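Local coordinates for protein probable amidase (Thermus thermophilus, PDB 2DC0) that is a probable amidase of the amidase family, an alpha/beta protein built round one large mixed beta-sheet with helices packed against it, at residues M1-A6 / H66-T71; S171-A176 / T383-F388; A176-V181 / L358-L363; D215-T220 / K421-G426. One frame throughout, in Å; residues are numbered along the deposited sequence.

Contact 1 (M1-A6 / H66-T71)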
loop_
_atom_site.group_PDB
_atom_site.type_symbol
_atom_site.label_atom_id
_atom_site.label_comp_id
_atom_site.label_asym_id
_atom_site.label_seq_id
_atom_site.Cartn_x
_atom_site.Cartn_y
_atom_site.Cartn_z
ATOM N N MET A 1 -23.890 1.661 -30.124
ATOM C CA MET A 1 -24.678 1.386 -28.891
ATOM C C MET A 1 -23.749 0.771 -27.849
ATOM O O MET A 1 -22.680 0.265 -28.194
ATOM C CB MET A 1 -25.827 0.409 -29.189
ATOM C CG MET A 1 -25.397 -1.053 -29.268
ATOM S SD MET A 1 -26.742 -2.260 -29.493
ATOM C CE MET A 1 -26.219 -3.052 -30.997
ATOM N N ASP A 2 -24.144 0.818 -26.578
ATOM C CA ASP A 2 -23.317 0.224 -25.536
ATOM C C ASP A 2 -24.001 -0.996 -24.922
ATOM O O ASP A 2 -25.103 -1.367 -25.331
ATOM C CB ASP A 2 -22.963 1.258 -24.456
ATOM C CG ASP A 2 -24.171 1.754 -23.686
ATOM O OD1 ASP A 2 -25.293 1.262 -23.926
ATOM O OD2 ASP A 2 -23.992 2.643 -22.829
ATOM N N LEU A 3 -23.338 -1.620 -23.953
ATOM C CA LEU A 3 -23.858 -2.817 -23.293
ATOM C C LEU A 3 -25.267 -2.689 -22.729
ATOM O O LEU A 3 -26.124 -3.531 -22.995
ATOM C CB LEU A 3 -22.926 -3.250 -22.155
ATOM C CG LEU A 3 -21.640 -4.003 -22.496
ATOM C CD1 LEU A 3 -20.793 -4.155 -21.244
ATOM C CD2 LEU A 3 -21.991 -5.367 -23.076
ATOM N N LEU A 4 -25.501 -1.644 -21.942
ATOM C CA LEU A 4 -26.805 -1.450 -21.323
ATOM C C LEU A 4 -27.920 -1.133 -22.315
ATOM O O LEU A 4 -29.064 -1.522 -22.096
ATOM C CB LEU A 4 -26.711 -0.372 -20.238
ATOM C CG LEU A 4 -25.784 -0.775 -19.077
ATOM C CD1 LEU A 4 -25.701 0.352 -18.055
ATOM C CD2 LEU A 4 -26.309 -2.041 -18.421
ATOM N N GLU A 5 -27.598 -0.449 -23.409
ATOM C CA GLU A 5 -28.622 -0.143 -24.399
ATOM C C GLU A 5 -28.964 -1.426 -25.156
ATOM O O GLU A 5 -30.132 -1.699 -25.436
ATOM C CB GLU A 5 -28.138 0.919 -25.388
ATOM C CG GLU A 5 -29.258 1.466 -26.271
ATOM C CD GLU A 5 -28.741 2.215 -27.485
ATOM O OE1 GLU A 5 -27.943 3.169 -27.312
ATOM O OE2 GLU A 5 -29.140 1.855 -28.617
ATOM N N ALA A 6 -27.941 -2.215 -25.484
ATOM C CA ALA A 6 -28.154 -3.474 -26.195
ATOM C C ALA A 6 -28.954 -4.419 -25.308
ATOM O O ALA A 6 -29.808 -5.168 -25.781
ATOM C CB ALA A 6 -26.817 -4.109 -26.561
ATOM N N HIS A 66 -26.341 -12.042 -20.654
ATOM C CA HIS A 66 -26.898 -13.006 -21.604
ATOM C C HIS A 66 -27.014 -12.519 -23.053
ATOM O O HIS A 66 -27.741 -11.576 -23.348
ATOM C CB HIS A 66 -28.273 -13.481 -21.117
ATOM C CG HIS A 66 -28.843 -14.612 -21.919
ATOM N ND1 HIS A 66 -29.223 -14.473 -23.237
ATOM C CD2 HIS A 66 -29.087 -15.903 -21.591
ATOM C CE1 HIS A 66 -29.677 -15.629 -23.686
ATOM N NE2 HIS A 66 -29.603 -16.514 -22.707
ATOM N N GLY A 67 -26.285 -13.177 -23.947
ATOM C CA GLY A 67 -26.338 -12.833 -25.356
ATOM C C GLY A 67 -25.529 -11.640 -25.833
ATOM O O GLY A 67 -25.567 -11.312 -27.019
ATOM N N LEU A 68 -24.801 -10.985 -24.932
ATOM C CA LEU A 68 -23.997 -9.822 -25.314
ATOM C C LEU A 68 -22.597 -10.236 -25.772
ATOM O O LEU A 68 -21.866 -10.904 -25.039
ATOM C CB LEU A 68 -23.897 -8.842 -24.138
ATOM C CG LEU A 68 -25.242 -8.334 -23.598
ATOM C CD1 LEU A 68 -25.027 -7.443 -22.386
ATOM C CD2 LEU A 68 -25.977 -7.588 -24.695
ATOM N N PRO A 69 -22.208 -9.836 -26.996
ATOM C CA PRO A 69 -20.899 -10.156 -27.571
ATOM C C PRO A 69 -19.776 -9.315 -26.972
ATOM O O PRO A 69 -19.834 -8.084 -26.997
ATOM C CB PRO A 69 -21.109 -9.883 -29.057
ATOM C CG PRO A 69 -22.006 -8.689 -29.029
ATOM C CD PRO A 69 -23.011 -9.034 -27.941
ATOM N N LEU A 70 -18.768 -9.993 -26.426
ATOM C CA LEU A 70 -17.607 -9.343 -25.814
ATOM C C LEU A 70 -16.337 -10.031 -26.292
ATOM O O LEU A 70 -16.381 -11.179 -26.726
ATOM C CB LEU A 70 -17.650 -9.455 -24.281
ATOM C CG LEU A 70 -18.552 -8.544 -23.442
ATOM C CD1 LEU A 70 -20.001 -8.728 -23.838
ATOM C CD2 LEU A 70 -18.361 -8.880 -21.964
ATOM N N THR A 71 -15.209 -9.329 -26.209
ATOM C CA THR A 71 -13.920 -9.893 -26.599
ATOM C C THR A 71 -13.045 -9.963 -25.344
ATOM O O THR A 71 -13.353 -9.325 -24.333
ATOM C CB THR A 71 -13.222 -9.025 -27.676
ATOM O OG1 THR A 71 -13.050 -7.695 -27.180
ATOM C CG2 THR A 71 -14.062 -8.973 -28.955
#

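Contact 2 (S171-A176 / T383-F388)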
loop_
_atom_site.group_PDB
_atom_site.type_symbol
_atom_site.label_atom_id
_atom_site.label_comp_id
_atom_site.label_asym_id
_atom_site.label_seq_id
_atom_site.Cartn_x
_atom_site.Cartn_y
_atom_site.Cartn_z
ATOM N N SER A 171 -1.679 -0.282 -19.082
ATOM C CA SER A 171 -2.156 -1.059 -20.221
ATOM C C SER A 171 -3.647 -1.069 -20.547
ATOM O O SER A 171 -4.049 -1.593 -21.585
ATOM C CB SER A 171 -1.621 -2.479 -20.115
ATOM O OG SER A 171 -0.259 -2.476 -20.519
ATOM N N ILE A 172 -4.469 -0.505 -19.669
ATOM C CA ILE A 172 -5.901 -0.401 -19.933
ATOM C C ILE A 172 -6.197 1.070 -20.250
ATOM O O ILE A 172 -6.824 1.391 -21.255
ATOM C CB ILE A 172 -6.752 -0.832 -18.706
ATOM C CG1 ILE A 172 -6.903 -2.354 -18.689
ATOM C CG2 ILE A 172 -8.126 -0.169 -18.739
ATOM C CD1 ILE A 172 -7.384 -2.939 -17.362
ATOM N N ARG A 173 -5.729 1.961 -19.385
ATOM C CA ARG A 173 -5.955 3.390 -19.553
ATOM C C ARG A 173 -5.303 4.004 -20.795
ATOM O O ARG A 173 -5.926 4.811 -21.489
ATOM C CB ARG A 173 -5.502 4.111 -18.280
ATOM C CG ARG A 173 -6.327 3.685 -17.065
ATOM C CD ARG A 173 -5.623 3.987 -15.749
ATOM N NE ARG A 173 -4.502 3.077 -15.517
ATOM C CZ ARG A 173 -3.438 3.386 -14.784
ATOM N NH1 ARG A 173 -3.354 4.588 -14.217
ATOM N NH2 ARG A 173 -2.457 2.500 -14.619
ATOM N N ILE A 174 -4.064 3.621 -21.090
ATOM C CA ILE A 174 -3.365 4.163 -22.253
ATOM C C ILE A 174 -4.085 3.857 -23.572
ATOM O O ILE A 174 -4.365 4.760 -24.352
ATOM C CB ILE A 174 -1.898 3.654 -22.298
ATOM C CG1 ILE A 174 -1.140 4.238 -21.093
ATOM C CG2 ILE A 174 -1.220 4.077 -23.605
ATOM C CD1 ILE A 174 0.157 3.549 -20.780
ATOM N N PRO A 175 -4.395 2.577 -23.841
ATOM C CA PRO A 175 -5.091 2.295 -25.101
ATOM C C PRO A 175 -6.491 2.913 -25.138
ATOM O O PRO A 175 -6.976 3.307 -26.203
ATOM C CB PRO A 175 -5.096 0.763 -25.175
ATOM C CG PRO A 175 -5.020 0.337 -23.743
ATOM C CD PRO A 175 -4.055 1.333 -23.129
ATOM N N ALA A 176 -7.138 3.015 -23.979
ATOM C CA ALA A 176 -8.465 3.627 -23.925
ATOM C C ALA A 176 -8.329 5.078 -24.365
ATOM O O ALA A 176 -9.104 5.559 -25.188
ATOM C CB ALA A 176 -9.030 3.559 -22.499
ATOM N N THR A 383 4.763 7.253 -17.638
ATOM C CA THR A 383 4.924 8.012 -16.399
ATOM C C THR A 383 3.628 8.556 -15.800
ATOM O O THR A 383 3.473 8.578 -14.578
ATOM C CB THR A 383 5.895 9.198 -16.593
ATOM O OG1 THR A 383 7.157 8.711 -17.066
ATOM C CG2 THR A 383 6.116 9.926 -15.276
ATOM N N LEU A 384 2.659 8.996 -16.635
ATOM C CA LEU A 384 1.386 9.543 -16.173
ATOM C C LEU A 384 0.450 8.505 -15.553
ATOM O O LEU A 384 -0.342 8.817 -14.664
ATOM C CB LEU A 384 0.660 10.230 -17.330
ATOM C CG LEU A 384 1.398 11.423 -17.938
ATOM C CD1 LEU A 384 0.609 11.964 -19.114
ATOM C CD2 LEU A 384 1.608 12.493 -16.880
ATOM N N THR A 385 0.546 7.268 -16.016
ATOM C CA THR A 385 -0.332 6.219 -15.520
ATOM C C THR A 385 0.236 5.265 -14.475
ATOM O O THR A 385 -0.469 4.864 -13.546
ATOM C CB THR A 385 -0.852 5.375 -16.693
ATOM O OG1 THR A 385 0.251 4.971 -17.516
ATOM C CG2 THR A 385 -1.830 6.188 -17.538
ATOM N N LEU A 386 1.507 4.910 -14.602
ATOM C CA LEU A 386 2.101 3.939 -13.690
ATOM C C LEU A 386 1.976 4.125 -12.171
ATOM O O LEU A 386 1.895 3.144 -11.439
ATOM C CB LEU A 386 3.577 3.719 -14.074
ATOM C CG LEU A 386 4.624 4.828 -13.871
ATOM C CD1 LEU A 386 5.021 4.887 -12.406
ATOM C CD2 LEU A 386 5.864 4.516 -14.732
ATOM N N PRO A 387 1.938 5.372 -11.673
ATOM C CA PRO A 387 1.830 5.539 -10.216
ATOM C C PRO A 387 0.591 4.906 -9.591
ATOM O O PRO A 387 0.662 4.298 -8.524
ATOM C CB PRO A 387 1.821 7.061 -10.038
ATOM C CG PRO A 387 2.559 7.562 -11.252
ATOM C CD PRO A 387 1.993 6.684 -12.341
ATOM N N PHE A 388 -0.539 5.036 -10.271
ATOM C CA PHE A 388 -1.803 4.540 -9.754
ATOM C C PHE A 388 -1.982 3.024 -9.813
ATOM O O PHE A 388 -2.691 2.449 -8.983
ATOM C CB PHE A 388 -2.912 5.311 -10.466
ATOM C CG PHE A 388 -2.609 6.780 -10.556
ATOM C CD1 PHE A 388 -2.503 7.545 -9.393
ATOM C CD2 PHE A 388 -2.287 7.368 -11.775
ATOM C CE1 PHE A 388 -2.069 8.867 -9.440
ATOM C CE2 PHE A 388 -1.850 8.693 -11.836
ATOM C CZ PHE A 388 -1.738 9.445 -10.666
#

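Contact 3 (A176-V181 / L358-L363)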
loop_
_atom_site.group_PDB
_atom_site.type_symbol
_atom_site.label_atom_id
_atom_site.label_comp_id
_atom_site.label_asym_id
_atom_site.label_seq_id
_atom_site.Cartn_x
_atom_site.Cartn_y
_atom_site.Cartn_z
ATOM N N ALA A 176 -7.138 3.015 -23.979
ATOM C CA ALA A 176 -8.465 3.627 -23.925
ATOM C C ALA A 176 -8.329 5.078 -24.365
ATOM O O ALA A 176 -9.104 5.559 -25.188
ATOM C CB ALA A 176 -9.030 3.559 -22.499
ATOM N N GLY A 177 -7.333 5.772 -23.816
ATOM C CA GLY A 177 -7.120 7.164 -24.174
ATOM C C GLY A 177 -6.835 7.328 -25.657
ATOM O O GLY A 177 -7.471 8.132 -26.333
ATOM N N PHE A 178 -5.875 6.550 -26.152
ATOM C CA PHE A 178 -5.456 6.565 -27.548
ATOM C C PHE A 178 -6.585 6.354 -28.550
ATOM O O PHE A 178 -6.610 6.976 -29.621
ATOM C CB PHE A 178 -4.411 5.470 -27.788
ATOM C CG PHE A 178 -3.000 5.860 -27.428
ATOM C CD1 PHE A 178 -2.735 6.725 -26.372
ATOM C CD2 PHE A 178 -1.930 5.318 -28.135
ATOM C CE1 PHE A 178 -1.422 7.048 -26.024
ATOM C CE2 PHE A 178 -0.615 5.629 -27.798
ATOM C CZ PHE A 178 -0.362 6.498 -26.738
ATOM N N ASN A 179 -7.508 5.459 -28.211
ATOM C CA ASN A 179 -8.606 5.110 -29.105
ATOM C C ASN A 179 -9.963 5.740 -28.786
ATOM O O ASN A 179 -10.942 5.496 -29.493
ATOM C CB ASN A 179 -8.718 3.580 -29.167
ATOM C CG ASN A 179 -7.472 2.933 -29.771
ATOM O OD1 ASN A 179 -7.244 3.007 -30.979
ATOM N ND2 ASN A 179 -6.651 2.319 -28.927
ATOM N N GLY A 180 -10.023 6.553 -27.737
ATOM C CA GLY A 180 -11.272 7.222 -27.406
ATOM C C GLY A 180 -12.367 6.392 -26.751
ATOM O O GLY A 180 -13.559 6.622 -26.989
ATOM N N VAL A 181 -11.990 5.417 -25.933
ATOM C CA VAL A 181 -12.994 4.623 -25.243
ATOM C C VAL A 181 -12.780 4.751 -23.737
ATOM O O VAL A 181 -11.888 5.476 -23.282
ATOM C CB VAL A 181 -12.959 3.133 -25.678
ATOM C CG1 VAL A 181 -13.349 3.014 -27.151
ATOM C CG2 VAL A 181 -11.580 2.536 -25.450
ATOM N N LEU A 358 0.256 13.320 -25.132
ATOM C CA LEU A 358 0.035 13.640 -26.535
ATOM C C LEU A 358 -0.939 12.650 -27.165
ATOM O O LEU A 358 -1.199 11.580 -26.610
ATOM C CB LEU A 358 1.367 13.520 -27.292
ATOM C CG LEU A 358 2.578 14.355 -26.856
ATOM C CD1 LEU A 358 3.854 13.609 -27.201
ATOM C CD2 LEU A 358 2.532 15.715 -27.533
ATOM N N PRO A 359 -1.502 13.002 -28.334
ATOM C CA PRO A 359 -2.421 12.061 -28.976
ATOM C C PRO A 359 -1.562 10.898 -29.460
ATOM O O PRO A 359 -0.334 11.013 -29.514
ATOM C CB PRO A 359 -3.009 12.879 -30.126
ATOM C CG PRO A 359 -1.888 13.828 -30.464
ATOM C CD PRO A 359 -1.414 14.260 -29.096
ATOM N N ALA A 360 -2.196 9.778 -29.791
ATOM C CA ALA A 360 -1.469 8.606 -30.274
ATOM C C ALA A 360 -0.537 9.014 -31.413
ATOM O O ALA A 360 -0.970 9.610 -32.395
ATOM C CB ALA A 360 -2.457 7.545 -30.751
ATOM N N PRO A 361 0.759 8.694 -31.294
ATOM C CA PRO A 361 1.735 9.045 -32.332
ATOM C C PRO A 361 1.855 8.014 -33.461
ATOM O O PRO A 361 1.351 6.893 -33.355
ATOM C CB PRO A 361 3.029 9.170 -31.540
ATOM C CG PRO A 361 2.895 8.077 -30.544
ATOM C CD PRO A 361 1.431 8.145 -30.100
ATOM N N PRO A 362 2.513 8.392 -34.569
ATOM C CA PRO A 362 2.691 7.477 -35.699
ATOM C C PRO A 362 3.417 6.203 -35.271
ATOM O O PRO A 362 4.234 6.218 -34.340
ATOM C CB PRO A 362 3.531 8.296 -36.677
ATOM C CG PRO A 362 3.047 9.688 -36.438
ATOM C CD PRO A 362 2.946 9.756 -34.922
ATOM N N LEU A 363 3.121 5.099 -35.947
ATOM C CA LEU A 363 3.790 3.844 -35.632
ATOM C C LEU A 363 5.286 4.103 -35.809
ATOM O O LEU A 363 5.675 4.859 -36.693
ATOM C CB LEU A 363 3.332 2.745 -36.597
ATOM C CG LEU A 363 1.859 2.334 -36.458
ATOM C CD1 LEU A 363 1.418 1.502 -37.651
ATOM C CD2 LEU A 363 1.692 1.552 -35.162
HETATM O O HOH W 1 -4.950 9.281 -29.573
#

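Contact 4 (D215-T220 / K421-G426)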
loop_
_atom_site.group_PDB
_atom_site.type_symbol
_atom_site.label_atom_id
_atom_site.label_comp_id
_atom_site.label_asym_id
_atom_site.label_seq_id
_atom_site.Cartn_x
_atom_site.Cartn_y
_atom_site.Cartn_z
ATOM N N ASP A 215 -21.307 1.422 -18.465
ATOM C CA ASP A 215 -20.942 0.066 -18.854
ATOM C C ASP A 215 -19.752 -0.397 -18.011
ATOM O O ASP A 215 -19.690 -1.555 -17.584
ATOM C CB ASP A 215 -20.552 0.005 -20.332
ATOM C CG ASP A 215 -21.747 -0.210 -21.250
ATOM O OD1 ASP A 215 -22.904 -0.126 -20.783
ATOM O OD2 ASP A 215 -21.525 -0.462 -22.451
ATOM N N ALA A 216 -18.803 0.511 -17.776
ATOM C CA ALA A 216 -17.612 0.186 -16.988
ATOM C C ALA A 216 -18.001 -0.270 -15.581
ATOM O O ALA A 216 -17.456 -1.245 -15.060
ATOM C CB ALA A 216 -16.677 1.411 -16.918
ATOM N N HIS A 217 -18.927 0.457 -14.963
ATOM C CA HIS A 217 -19.418 0.126 -13.629
ATOM C C HIS A 217 -20.171 -1.211 -13.655
ATOM O O HIS A 217 -19.950 -2.086 -12.820
ATOM C CB HIS A 217 -20.364 1.224 -13.137
ATOM C CG HIS A 217 -21.225 0.807 -11.983
ATOM N ND1 HIS A 217 -20.731 0.635 -10.707
ATOM C CD2 HIS A 217 -22.542 0.498 -11.922
ATOM C CE1 HIS A 217 -21.707 0.238 -9.910
ATOM N NE2 HIS A 217 -22.816 0.148 -10.622
ATOM N N PHE A 218 -21.065 -1.346 -14.624
ATOM C CA PHE A 218 -21.878 -2.545 -14.791
ATOM C C PHE A 218 -21.015 -3.795 -14.909
ATOM O O PHE A 218 -21.221 -4.782 -14.198
ATOM C CB PHE A 218 -22.748 -2.387 -16.043
ATOM C CG PHE A 218 -23.617 -3.580 -16.351
ATOM C CD1 PHE A 218 -24.517 -4.073 -15.409
ATOM C CD2 PHE A 218 -23.559 -4.188 -17.601
ATOM C CE1 PHE A 218 -25.350 -5.155 -15.709
ATOM C CE2 PHE A 218 -24.390 -5.272 -17.910
ATOM C CZ PHE A 218 -25.285 -5.752 -16.958
ATOM N N LEU A 219 -20.040 -3.737 -15.805
ATOM C CA LEU A 219 -19.147 -4.857 -16.043
ATOM C C LEU A 219 -18.206 -5.131 -14.867
ATOM O O LEU A 219 -17.895 -6.289 -14.572
ATOM C CB LEU A 219 -18.347 -4.587 -17.314
ATOM C CG LEU A 219 -17.888 -5.758 -18.170
ATOM C CD1 LEU A 219 -19.041 -6.729 -18.448
ATOM C CD2 LEU A 219 -17.349 -5.188 -19.473
ATOM N N THR A 220 -17.755 -4.074 -14.195
ATOM C CA THR A 220 -16.854 -4.245 -13.059
ATOM C C THR A 220 -17.560 -4.984 -11.919
ATOM O O THR A 220 -16.947 -5.802 -11.243
ATOM C CB THR A 220 -16.301 -2.875 -12.564
ATOM O OG1 THR A 220 -15.528 -2.270 -13.609
ATOM C CG2 THR A 220 -15.405 -3.063 -11.344
ATOM N N LYS A 421 -16.900 5.521 -6.018
ATOM C CA LYS A 421 -16.783 6.974 -6.047
ATOM C C LYS A 421 -16.137 7.430 -7.349
ATOM O O LYS A 421 -16.548 8.427 -7.945
ATOM C CB LYS A 421 -15.953 7.458 -4.852
ATOM C CG LYS A 421 -15.911 8.971 -4.670
ATOM C CD LYS A 421 -15.140 9.332 -3.402
ATOM C CE LYS A 421 -15.161 10.830 -3.129
ATOM N NZ LYS A 421 -16.549 11.321 -2.915
ATOM N N VAL A 422 -15.118 6.699 -7.788
ATOM C CA VAL A 422 -14.436 7.031 -9.029
ATOM C C VAL A 422 -15.396 6.919 -10.206
ATOM O O VAL A 422 -15.472 7.814 -11.056
ATOM C CB VAL A 422 -13.229 6.102 -9.261
ATOM C CG1 VAL A 422 -12.638 6.340 -10.649
ATOM C CG2 VAL A 422 -12.177 6.364 -8.193
ATOM N N LEU A 423 -16.140 5.819 -10.248
ATOM C CA LEU A 423 -17.092 5.591 -11.325
ATOM C C LEU A 423 -18.205 6.638 -11.320
ATOM O O LEU A 423 -18.655 7.079 -12.378
ATOM C CB LEU A 423 -17.667 4.175 -11.209
ATOM C CG LEU A 423 -16.617 3.109 -11.559
ATOM C CD1 LEU A 423 -17.077 1.719 -11.115
ATOM C CD2 LEU A 423 -16.364 3.139 -13.060
ATOM N N ALA A 424 -18.642 7.044 -10.130
ATOM C CA ALA A 424 -19.687 8.057 -10.027
ATOM C C ALA A 424 -19.157 9.392 -10.555
ATOM O O ALA A 424 -19.833 10.079 -11.324
ATOM C CB ALA A 424 -20.141 8.205 -8.570
ATOM N N LEU A 425 -17.949 9.764 -10.141
ATOM C CA LEU A 425 -17.357 11.015 -10.606
ATOM C C LEU A 425 -17.110 10.946 -12.112
ATOM O O LEU A 425 -17.210 11.952 -12.810
ATOM C CB LEU A 425 -16.043 11.298 -9.869
ATOM C CG LEU A 425 -16.172 11.638 -8.380
ATOM C CD1 LEU A 425 -14.807 11.520 -7.707
ATOM C CD2 LEU A 425 -16.734 13.048 -8.210
ATOM N N GLY A 426 -16.792 9.752 -12.607
ATOM C CA GLY A 426 -16.561 9.587 -14.030
ATOM C C GLY A 426 -17.839 9.845 -14.811
ATOM O O GLY A 426 -17.819 10.472 -15.873
#

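Contact 1 (M1-A6 / H66-T71)
This is a buried, wholly apolar contact in which Leu3 and Ala6, from the first turn of the N-terminal helix 3-11, meet Leu68 and Leu70 where the chain enters strand 69-73 of the large mixed sheet. The evidence is three methyl approaches. Leu3 CD2 touches both leucines of the other segment, 3.7 Å from Leu68 CD1 and 4.0 Å from Leu70 CD1. Its side chain runs at a slant to that of Leu68 but nearly perpendicular to that of Leu70. With CG of Leu3 placed anti to its own carbonyl carbon (chi1 -78°), the branched end swings over to the other segment, although CB itself does not aim there. Leu68 uses both of its branches: CD1 meets Leu3, while CD2 lies 4.0 Å from Ala6 CB, three residues further along the helix. Leu161 touches both Leu3 and Ala6, and Leu20 of helix 17-30 packs on Leu68, so the cluster extends beyond the two segments.

The polar groups of the helix start are dealt with away from the strand. Asp2 is the N-cap, its OD1 accepting from Glu5 N at 2.9 Å (N-H...O angle 152°), while OD2 is salt-bridged to Arg214. Leu3 N and Leu4 N bond to the carboxylate of Asp215. No hydrogen bond crosses between 1-6 and 66-71, which implies that burial of methyl groups joins the helix to the start of the strand and the residue before it, while directional bonding at the capped end probably helps to fix where the helix begins.

Contact 2 (S171-A176 / T383-F388)
Arg173, in the first turn of helix 173-179, sends its side chain to the backbone of Thr385. The chain bends at chi3 (-73°), and NH1 donates to Thr385 O at 3.0 Å with an N-H...O angle of 146°. A weak second bond runs from NH2 to Thr385 O, at 3.3 Å. The carbonyl is met off its plane, the NH1 donor being tilted by 29°, and Phe388 N comes to the same oxygen from the opposite face. Thr385 CB stands over one guanidinium face, 3.6 Å from Arg173 NH1, while the Phe388 ring receives NH1 at its edge. The stronger partner of the arginine is Asp167, in a salt bridge with NH2.

Next along the helix, Ile174 brings CD1 to 3.6 Å from Thr385 OG1, the two side chains crossing at about a right angle. That hydroxyl is shared between the carbonyl oxygens of Gly169 and Ile382.

Deep in the amidase fold, then, a buried guanidinium spans two segments far apart in sequence. Asp167 probably balances much of its charge, and Thr385 O, gripped from both faces, ties it to the backbone of 383-388.

Contact 3 (A176-V181 / L358-L363)
Phe178 and Ala360 bring the two backbones together, their CA atoms 5.2 Å apart, at the point where a helix end meets an irregular, proline-rich stretch. Helix 173-179 finishes in a Schellman motif: Gly180 turns to positive phi, Val181 N bonds back to Ala176 O at 3.0 Å, and a weak bond runs from Gly180 N to Gly177 O. Residues 358-363 form neither helix nor strand. No direct hydrogen bond links the segments, but one water does, donating to Phe178 O at 2.8 Å and accepting from Ala360 N, also at 2.8 Å. Phe178 O has a further donor in Asn136 ND2, and Ala360 O accepts from Arg142.

In the fold, this places the loop that follows strand 350-354 against the helix that leads, through the glycine turn, into strand 182-185, both strands belonging to the large mixed sheet.

The side-chain contact is carried by the Phe178 ring, whose CG is anti to the carbonyl carbon (chi1 -83°), turning the ring onto the loop. Ala360 CA sits over one ring face in a CH-pi contact, 4.0 Å from the ring centroid and 14° off the normal, while Ala360 CB comes down near the rim, 3.5 Å from Phe178 CD2. Pro361 extends the cover obliquely, its CD 4.0 Å from Phe178 CE2. Phe381 of helix 377-382 also meets the Phe178 ring, with the planes at about 75°, and touches Pro361 as well. Met406 packs on Ala360.

Contact 4 (D215-T220 / K421-G426)
Two helices of the amidase fold, 213-224 and 419-430, meet here through Leu423, which reaches from the second onto Ala216 and His217 of the first. Both helices also touch strand 182-185 of the large sheet, where Thr220 and Leu423 each pack on Phe184, so the pair is joined by a common strand residue as well as directly. The backbones come nearest at His217 and Leu423, with CA atoms 6.4 Å apart.

Leu423 CD1 packs on His217, 3.8 Å from His217 CA and 3.9 Å from His217 CB, so that it presses on the backbone of the facing helix as much as on the side chain. Leu423 CD2 lies 4.2 Å from Ala216 CB and as far from His217 N. The CB of His217 aims at the other helix, but CG lies opposite its backbone N (chi1 163°), and the imidazole is carried away from the facing helix, crossing the leucine at about a right angle. Leu423 CD1 therefore meets the ring at an edge, close to its plane, and not over a face. Leu230 packs on the histidine as well.

No hydrogen bond passes between the helices, and the contact rests on van der Waals packing of Leu423 against the helix backbone, Ala216 CB and the histidine. Within 215-220, however, the carbonyl of Ala216 is doubly used. Thr220 N gives it the regular helical bond at 3.0 Å, and from the opposite face of the carbonyl plane Thr220 OG1 donates to Ala216 O at 2.6 Å, tilted 30° from that plane.

In the fold
From the N terminus, contact 1 closes first, bringing strand 69-73 back to the N-terminal helix before any other contact opens. The chain then opens contacts 2 and 3 on the same helix, 173-179, where they share Ala176, and contact 4 on helix 213-224. Contact 3 closes at 358-363 and contact 2 later, at 383-388, so contact 3, apart from the shared Ala176, is enclosed by contact 2. Contact 4, completed at 421-426, crosses both. Contacts 1 and 4 touch through Asp215 and the start of helix 3-11; their centres are 16 Å apart. Together they fasten the N-terminal helix, the central helix 173-179 and the C-terminal helix around the large mixed sheet.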